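Local coordinates for protein transcription elongation factor SPT6 (Candida glabrata, PDB 3PJP) that binds the phosphorylated C-terminal repeat domain of RNA polymerase II through a tandem SH2 domain, and probably acts as a histone H3-H4 chaperone during transcription elongation, at residues V75-E79 with G80-H84; E92-Q95 with N96-L100. All blocks are in the same frame, centred on the assembly; numbering follows the deposited sequence. Where two conformers were deposited one is given.

Contact 1 of 2, residues V75-E79 with G80-H84; sequences VLVVE and GQRYH. With ACT (acetate ion), chain D.
L76 and Y83 pair backbone to backbone in a tight antiparallel beta hairpin of the N-terminal SH2 domain. Strands 75-78 and 81-83 are joined by a type I' turn from V78 to Q81. L76 N bonds Y83 O (2.9 Å), and Y83 N returns a bond to L76 O. V78 and Q81 form the second hydrogen-bonded pair, next to the turn, with V78 N bonded to Q81 O and Q81 N to V78 O. Between them lies the non-hydrogen-bonded pair V77 and R82, where V77 CA approaches Q81 O at 3.3 Å in a CA-H...O contact.

On one face V78 meets Y83. The Y83 ring has L76 O at its edge, in plane, and Y83 CE2 lies 4.0 Å from V78 CB. Helix 86-105 covers this face, with Y93 against both V78 and Y83. On the other face V75 and V77 meet R82. V75 CG1, anti to the backbone N (chi1 176°), touches R82 CG and lies over one face of the guanidinium.

Further out, the R82 chain bends at chi2 and chi3 and offers its edge to an acetate, probably from the crystallisation liquor. One carboxylate oxygen goes to each of two nitrogens: R82 NE to ACT O at 2.6 Å, R82 NH2 to ACT OXT at 2.8 Å. V75 CG2 also touches the ion. At the turn, the carboxylate of E79 leaves the hairpin for Y93 and K97 on helix 86-105. Q81 turns its amide back along its own strand: Q81 NE2 binds R82 O at 3.0 Å, on a lone pair and in the carbonyl plane.

Contact 2 of 2, residues E92-Q95 with N96-L100; sequences EYLQ and NKIRL
Y93 and K97 lie side by side along one flank of the helix, pointing the same way. Their polar ends meet in a hydrogen bond from K97 NZ to Y93 OH, 2.7 Å long. The lysine chain is extended beyond CG and runs beside the phenol end of the ring, with K97 CD 4.0 Å from Y93 CZ. The ammonium has two further partners, a salt bridge to E79 and a hydrogen bond to Q57. Y93 OH also bonds E79, so the hydroxyl joins both charged groups. The E79 carboxylate probably offsets the charge of the buried lysine.

A second polar group lies on a more exposed side, around N96. N96 ND2 bonds E92 O at 2.6 Å, nearly straight at nitrogen (173°) but from above the carbonyl plane. In one of the two deposited conformers of R99, the other end of the amide accepts two bonds. R99 NE and R99 NH2 each lie 2.9 Å from N96 OD1, a side-on grip on one atom. There the NE bond lies in the carbonyl plane, while NH2 comes in from above it. With R99 in this conformer the N96 amide is held at both ends.

Helix 86-105 follows the hairpin in this SH2 domain. Y93 O, L94 O and Q95 O accept from K97 N, I98 N and R99 N, the i to i+4 bonds of an alpha helix. The side-chain pairs Y93/K97 and L94/I98 keep the same spacing. A wider pi-type turn at 92-94 is a local departure.

Apolar contact comes from L94 and I98. L94 CG, anti to the backbone N (chi1 -173°), meets I98 CD1 at 3.9 Å. Both side chains also rest on W49 of strand 44-52. K97 touches the same tryptophan, and it also reaches L166 on strand 159-166.

Overall arrangement
Contact 1 comes first along the chain, and helix 86-105, which carries contact 2, follows it directly. Their centres are about 14 Å apart. Both belong to the N-terminal SH2 domain, whose sheet ends at strand 81-83. The hairpin and the helix touch directly, with the E79 carboxylate and the V78 side chain as ties between the two contacts. One face of the edge hairpin is thus fastened to the helix. Contact 2 also faces the second SH2 sheet, 110-111 to 176-178, through its strand 159-166, and H168 meets residues of both contacts. The region therefore lies where the two SH2 domains of the tandem pack together.

Contact 1 of 2, residues V75-E79 with G80-H84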
ATOM      1  N   VAL A  75      16.316  16.682   7.621  1.00 19.62           N
ATOM      2  CA  VAL A  75      15.345  15.693   8.091  1.00 16.54           C
ATOM      3  C   VAL A  75      14.278  15.576   7.017  1.00 16.91           C
ATOM      4  O   VAL A  75      13.787  16.590   6.536  1.00 20.60           O
ATOM      5  CB  VAL A  75      14.689  16.130   9.427  1.00 17.32           C
ATOM      6  CG1 VAL A  75      13.597  15.149   9.871  1.00 16.77           C
ATOM      7  CG2 VAL A  75      15.739  16.232  10.531  1.00 19.18           C
ATOM      8  N   LEU A  76      13.947  14.345   6.630  1.00 15.12           N
ATOM      9  CA  LEU A  76      12.918  14.095   5.627  1.00 16.31           C
ATOM     10  C   LEU A  76      11.803  13.272   6.227  1.00 16.45           C
ATOM     11  O   LEU A  76      12.059  12.265   6.872  1.00 18.17           O
ATOM     12  CB  LEU A  76      13.517  13.334   4.447  1.00 18.73           C
ATOM     13  CG  LEU A  76      14.761  13.932   3.781  1.00 18.01           C
ATOM     14  CD1 LEU A  76      15.266  12.971   2.720  1.00 20.13           C
ATOM     15  CD2 LEU A  76      14.500  15.319   3.195  1.00 19.89           C
ATOM     16  N   VAL A  77      10.569  13.691   5.982  1.00 13.60           N
ATOM     17  CA  VAL A  77       9.414  13.039   6.608  1.00 12.82           C
ATOM     18  C   VAL A  77       8.563  12.321   5.569  1.00 16.48           C
ATOM     19  O   VAL A  77       8.176  12.909   4.557  1.00 18.95           O
ATOM     20  CB  VAL A  77       8.543  14.053   7.356  1.00 19.67           C
ATOM     21  CG1 VAL A  77       7.419  13.329   8.112  1.00 16.68           C
ATOM     22  CG2 VAL A  77       9.391  14.844   8.332  1.00 21.42           C
ATOM     23  N   VAL A  78       8.306  11.036   5.801  1.00 13.46           N
ATOM     24  CA  VAL A  78       7.397  10.279   4.952  1.00 13.45           C
ATOM     25  C   VAL A  78       6.344   9.620   5.830  1.00 14.61           C
ATOM     26  O   VAL A  78       6.676   8.870   6.742  1.00 15.97           O
ATOM     27  CB  VAL A  78       8.106   9.176   4.158  1.00 18.28           C
ATOM     28  CG1 VAL A  78       7.124   8.544   3.166  1.00 18.33           C
ATOM     29  CG2 VAL A  78       9.293   9.746   3.406  1.00 19.67           C
ATOM     30  N   GLU A  79       5.084   9.922   5.536  1.00 15.10           N
ATOM     31  CA  GLU A  79       3.955   9.381   6.292  1.00 20.67           C
ATOM     32  C   GLU A  79       4.189   9.388   7.796  1.00 22.14           C
ATOM     33  O   GLU A  79       4.021   8.365   8.475  1.00 23.79           O
ATOM     34  CB  GLU A  79       3.615   7.978   5.790  1.00 26.84           C
ATOM     35  CG  GLU A  79       3.317   7.955   4.301  1.00 37.86           C
ATOM     36  CD  GLU A  79       2.623   6.690   3.855  1.00 50.20           C
ATOM     37  OE1 GLU A  79       2.088   5.962   4.719  1.00 55.04           O
ATOM     38  OE2 GLU A  79       2.609   6.429   2.635  1.00 54.74           O
ATOM     39  N   GLY A  80       4.597  10.542   8.314  1.00 20.64           N
ATOM     40  CA  GLY A  80       4.687  10.729   9.750  1.00 19.79           C
ATOM     41  C   GLY A  80       5.991  10.261  10.363  1.00 25.55           C
ATOM     42  O   GLY A  80       6.249  10.498  11.541  1.00 30.37           O
ATOM     43  N   GLN A  81       6.825   9.607   9.564  1.00 17.67           N
ATOM     44  CA  GLN A  81       8.092   9.100  10.062  1.00 14.68           C
ATOM     45  C   GLN A  81       9.281   9.948   9.610  1.00 14.95           C
ATOM     46  O   GLN A  81       9.415  10.272   8.423  1.00 15.34           O
ATOM     47  CB  GLN A  81       8.305   7.653   9.622  1.00 18.93           C
ATOM     48  CG  GLN A  81       9.630   7.098  10.090  1.00 19.15           C
ATOM     49  CD  GLN A  81       9.717   7.083  11.597  1.00 24.84           C
ATOM     50  OE1 GLN A  81       8.824   6.566  12.266  1.00 24.61           O
ATOM     51  NE2 GLN A  81      10.781   7.669  12.145  1.00 25.27           N
ATOM     52  N   ARG A  82      10.176  10.272  10.549  1.00 15.23           N
ATOM     53  CA  ARG A  82      11.389  11.005  10.188  1.00 18.53           C
ATOM     54  C   ARG A  82      12.559  10.125   9.770  1.00 16.78           C
ATOM     55  O   ARG A  82      12.813   9.063  10.351  1.00 18.37           O
ATOM     56  CB  ARG A  82      11.826  11.943  11.316  1.00 17.93           C
ATOM     57  CG  ARG A  82      10.876  13.099  11.485  1.00 24.75           C
ATOM     58  CD  ARG A  82      10.741  13.488  12.936  1.00 31.24           C
ATOM     59  NE  ARG A  82      11.637  14.577  13.280  1.00 39.74           N
ATOM     60  CZ  ARG A  82      11.259  15.845  13.398  1.00 43.98           C
ATOM     61  NH1 ARG A  82       9.988  16.187  13.205  1.00 37.00           N
ATOM     62  NH2 ARG A  82      12.155  16.769  13.718  1.00 42.87           N
ATOM     63  N   TYR A  83      13.281  10.605   8.758  1.00 15.36           N
ATOM     64  CA  TYR A  83      14.472   9.942   8.247  1.00 18.12           C
ATOM     65  C   TYR A  83      15.573  10.980   8.030  1.00 19.49           C
ATOM     66  O   TYR A  83      15.289  12.169   7.909  1.00 18.26           O
ATOM     67  CB  TYR A  83      14.183   9.260   6.912  1.00 17.88           C
ATOM     68  CG  TYR A  83      13.046   8.264   6.962  1.00 13.57           C
ATOM     69  CD1 TYR A  83      13.283   6.921   7.210  1.00 15.23           C
ATOM     70  CD2 TYR A  83      11.739   8.669   6.748  1.00 16.20           C
ATOM     71  CE1 TYR A  83      12.248   6.002   7.258  1.00 18.77           C
ATOM     72  CE2 TYR A  83      10.699   7.760   6.787  1.00 21.11           C
ATOM     73  CZ  TYR A  83      10.960   6.430   7.039  1.00 19.87           C
ATOM     74  OH  TYR A  83       9.922   5.529   7.081  1.00 20.35           O
ATOM     75  N   HIS A  84      16.821  10.523   7.970  1.00 18.79           N
ATOM     76  CA  HIS A  84      17.959  11.416   7.769  1.00 18.92           C
ATOM     77  C   HIS A  84      18.189  11.810   6.319  1.00 21.97           C
ATOM     78  O   HIS A  84      18.658  12.917   6.032  1.00 19.68           O
ATOM     79  CB  HIS A  84      19.242  10.764   8.283  1.00 12.60           C
ATOM     80  CG  HIS A  84      19.213  10.442   9.739  1.00 14.85           C
ATOM     81  ND1 HIS A  84      19.134  11.412  10.713  1.00 19.44           N
ATOM     82  CD2 HIS A  84      19.255   9.255  10.388  1.00 17.26           C
ATOM     83  CE1 HIS A  84      19.121  10.835  11.904  1.00 19.46           C
ATOM     84  NE2 HIS A  84      19.200   9.527  11.733  1.00 19.54           N
TER
HETATM   85  C   ACT D1446      15.021  14.608  13.937  1.00 41.44           C
HETATM   86  O   ACT D1446      14.143  13.881  13.431  1.00 50.65           O
HETATM   87  OXT ACT D1446      14.797  15.833  13.856  1.00 46.58           O
HETATM   88  CH3 ACT D1446      16.251  14.055  14.601  1.00 35.41           C

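Contact 2 of 2, residues E92-Q95 with N96-L100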
ATOM      1  N   GLU A  92      14.529   1.789   4.579  1.00 16.93           N
ATOM      2  CA  GLU A  92      13.623   1.547   5.705  1.00 14.05           C
ATOM      3  C   GLU A  92      12.152   1.738   5.349  1.00 16.84           C
ATOM      4  O   GLU A  92      11.274   1.142   5.987  1.00 19.47           O
ATOM      5  CB  GLU A  92      13.983   2.439   6.895  1.00 15.20           C
ATOM      6  CG  GLU A  92      15.370   2.152   7.502  1.00 19.10           C
ATOM      7  CD  GLU A  92      15.725   3.132   8.597  1.00 17.83           C
ATOM      8  OE1 GLU A  92      14.888   4.007   8.904  1.00 25.47           O
ATOM      9  OE2 GLU A  92      16.851   3.039   9.142  1.00 20.85           O
ATOM     10  N   TYR A  93      11.875   2.611   4.387  1.00 19.80           N
ATOM     11  CA  TYR A  93      10.504   2.891   3.976  1.00 14.27           C
ATOM     12  C   TYR A  93      10.131   2.124   2.711  1.00 16.07           C
ATOM     13  O   TYR A  93       9.269   1.245   2.736  1.00 18.69           O
ATOM     14  CB  TYR A  93      10.282   4.388   3.746  1.00 19.15           C
ATOM     15  CG  TYR A  93       8.875   4.709   3.269  1.00 15.64           C
ATOM     16  CD1 TYR A  93       7.849   4.938   4.176  1.00 19.49           C
ATOM     17  CD2 TYR A  93       8.575   4.761   1.915  1.00 21.71           C
ATOM     18  CE1 TYR A  93       6.564   5.220   3.743  1.00 21.77           C
ATOM     19  CE2 TYR A  93       7.307   5.042   1.479  1.00 29.41           C
ATOM     20  CZ  TYR A  93       6.302   5.266   2.399  1.00 28.45           C
ATOM     21  OH  TYR A  93       5.032   5.545   1.959  1.00 30.05           O
ATOM     22  N   LEU A  94      10.779   2.448   1.594  1.00 16.96           N
ATOM     23  CA  LEU A  94      10.366   1.868   0.320  1.00 17.49           C
ATOM     24  C   LEU A  94      10.573   0.355   0.221  1.00 18.33           C
ATOM     25  O   LEU A  94       9.670  -0.363  -0.196  1.00 17.77           O
ATOM     26  CB  LEU A  94      11.045   2.564  -0.869  1.00 16.14           C
ATOM     27  CG  LEU A  94      10.499   2.079  -2.210  1.00 17.56           C
ATOM     28  CD1 LEU A  94       9.015   2.368  -2.361  1.00 19.24           C
ATOM     29  CD2 LEU A  94      11.279   2.689  -3.380  1.00 17.79           C
ATOM     30  N   GLN A  95      11.756  -0.132   0.565  1.00 17.55           N
ATOM     31  CA  GLN A  95      12.024  -1.563   0.446  1.00 19.52           C
ATOM     32  C   GLN A  95      11.087  -2.363   1.359  1.00 20.15           C
ATOM     33  O   GLN A  95      10.735  -3.503   1.057  1.00 20.83           O
ATOM     34  CB  GLN A  95      13.506  -1.881   0.696  1.00 22.41           C
ATOM     35  CG  GLN A  95      14.373  -1.649  -0.550  1.00 28.23           C
ATOM     36  CD  GLN A  95      15.871  -1.668  -0.271  1.00 34.45           C
ATOM     37  OE1 GLN A  95      16.322  -2.182   0.753  1.00 35.57           O
ATOM     38  NE2 GLN A  95      16.649  -1.099  -1.191  1.00 40.40           N
ATOM     39  N   ASN A  96      10.677  -1.748   2.460  1.00 18.17           N
ATOM     40  CA  ASN A  96       9.722  -2.365   3.367  1.00 21.96           C
ATOM     41  C   ASN A  96       8.348  -2.494   2.757  1.00 20.09           C
ATOM     42  O   ASN A  96       7.729  -3.552   2.810  1.00 18.89           O
ATOM     43  CB  ASN A  96       9.616  -1.569   4.660  1.00 25.56           C
ATOM     44  CG  ASN A  96      10.359  -2.220   5.776  1.00 27.03           C
ATOM     45  OD1 ASN A  96      10.303  -3.440   5.933  1.00 28.71           O
ATOM     46  ND2 ASN A  96      11.080  -1.421   6.563  1.00 36.71           N
ATOM     47  N   LYS A  97       7.861  -1.386   2.223  1.00 16.12           N
ATOM     48  CA  LYS A  97       6.590  -1.377   1.526  1.00 13.93           C
ATOM     49  C   LYS A  97       6.559  -2.409   0.395  1.00 17.59           C
ATOM     50  O   LYS A  97       5.551  -3.094   0.195  1.00 15.65           O
ATOM     51  CB  LYS A  97       6.307   0.025   1.006  1.00 20.94           C
ATOM     52  CG  LYS A  97       4.893   0.461   1.169  1.00 28.70           C
ATOM     53  CD  LYS A  97       4.720   1.931   0.856  1.00 25.88           C
ATOM     54  CE  LYS A  97       3.302   2.360   1.193  1.00 24.02           C
ATOM     55  NZ  LYS A  97       3.123   3.823   1.042  1.00 23.36           N
ATOM     56  N   ILE A  98       7.645  -2.502  -0.370  1.00 16.00           N
ATOM     57  CA  ILE A  98       7.721  -3.509  -1.424  1.00 14.14           C
ATOM     58  C   ILE A  98       7.691  -4.923  -0.871  1.00 16.92           C
ATOM     59  O   ILE A  98       7.001  -5.793  -1.395  1.00 15.58           O
ATOM     60  CB  ILE A  98       8.979  -3.313  -2.289  1.00 15.41           C
ATOM     61  CG1 ILE A  98       8.892  -1.981  -3.030  1.00 17.40           C
ATOM     62  CG2 ILE A  98       9.150  -4.480  -3.285  1.00 18.47           C
ATOM     63  CD1 ILE A  98      10.232  -1.548  -3.622  1.00 18.15           C
ATOM     64  N   ARG A  99       8.443  -5.160   0.202  1.00 16.52           N
ATOM     65  CA  ARG A  99       8.429  -6.438   0.903  0.50 20.07           C
ATOM     66  C   ARG A  99       7.005  -6.840   1.280  1.00 18.03           C
ATOM     67  O   ARG A  99       6.566  -7.967   1.050  1.00 15.47           O
ATOM     68  CB  ARG A  99       9.295  -6.309   2.164  0.50 16.06           C
ATOM     69  CG  ARG A  99       9.219  -7.459   3.147  0.50 18.20           C
ATOM     70  CD  ARG A  99      10.132  -7.185   4.343  0.50 11.91           C
ATOM     71  NE  ARG A  99       9.615  -6.104   5.180  0.50 14.59           N
ATOM     72  CZ  ARG A  99       8.665  -6.277   6.089  0.50 17.95           C
ATOM     73  NH1 ARG A  99       8.136  -7.482   6.254  0.50 11.22           N
ATOM     74  NH2 ARG A  99       8.237  -5.251   6.817  0.50 12.79           N
ATOM     75  N   LEU A 100       6.295  -5.897   1.885  1.00 14.83           N
ATOM     76  CA  LEU A 100       4.952  -6.165   2.395  1.00 14.45           C
ATOM     77  C   LEU A 100       3.963  -6.389   1.247  1.00 14.96           C
ATOM     78  O   LEU A 100       3.078  -7.243   1.346  1.00 14.28           O
ATOM     79  CB  LEU A 100       4.501  -5.048   3.343  1.00 13.34           C
ATOM     80  CG  LEU A 100       5.261  -5.020   4.689  1.00 18.30           C
ATOM     81  CD1 LEU A 100       5.136  -3.656   5.371  1.00 16.59           C
ATOM     82  CD2 LEU A 100       4.790  -6.138   5.633  1.00 20.22           C
TER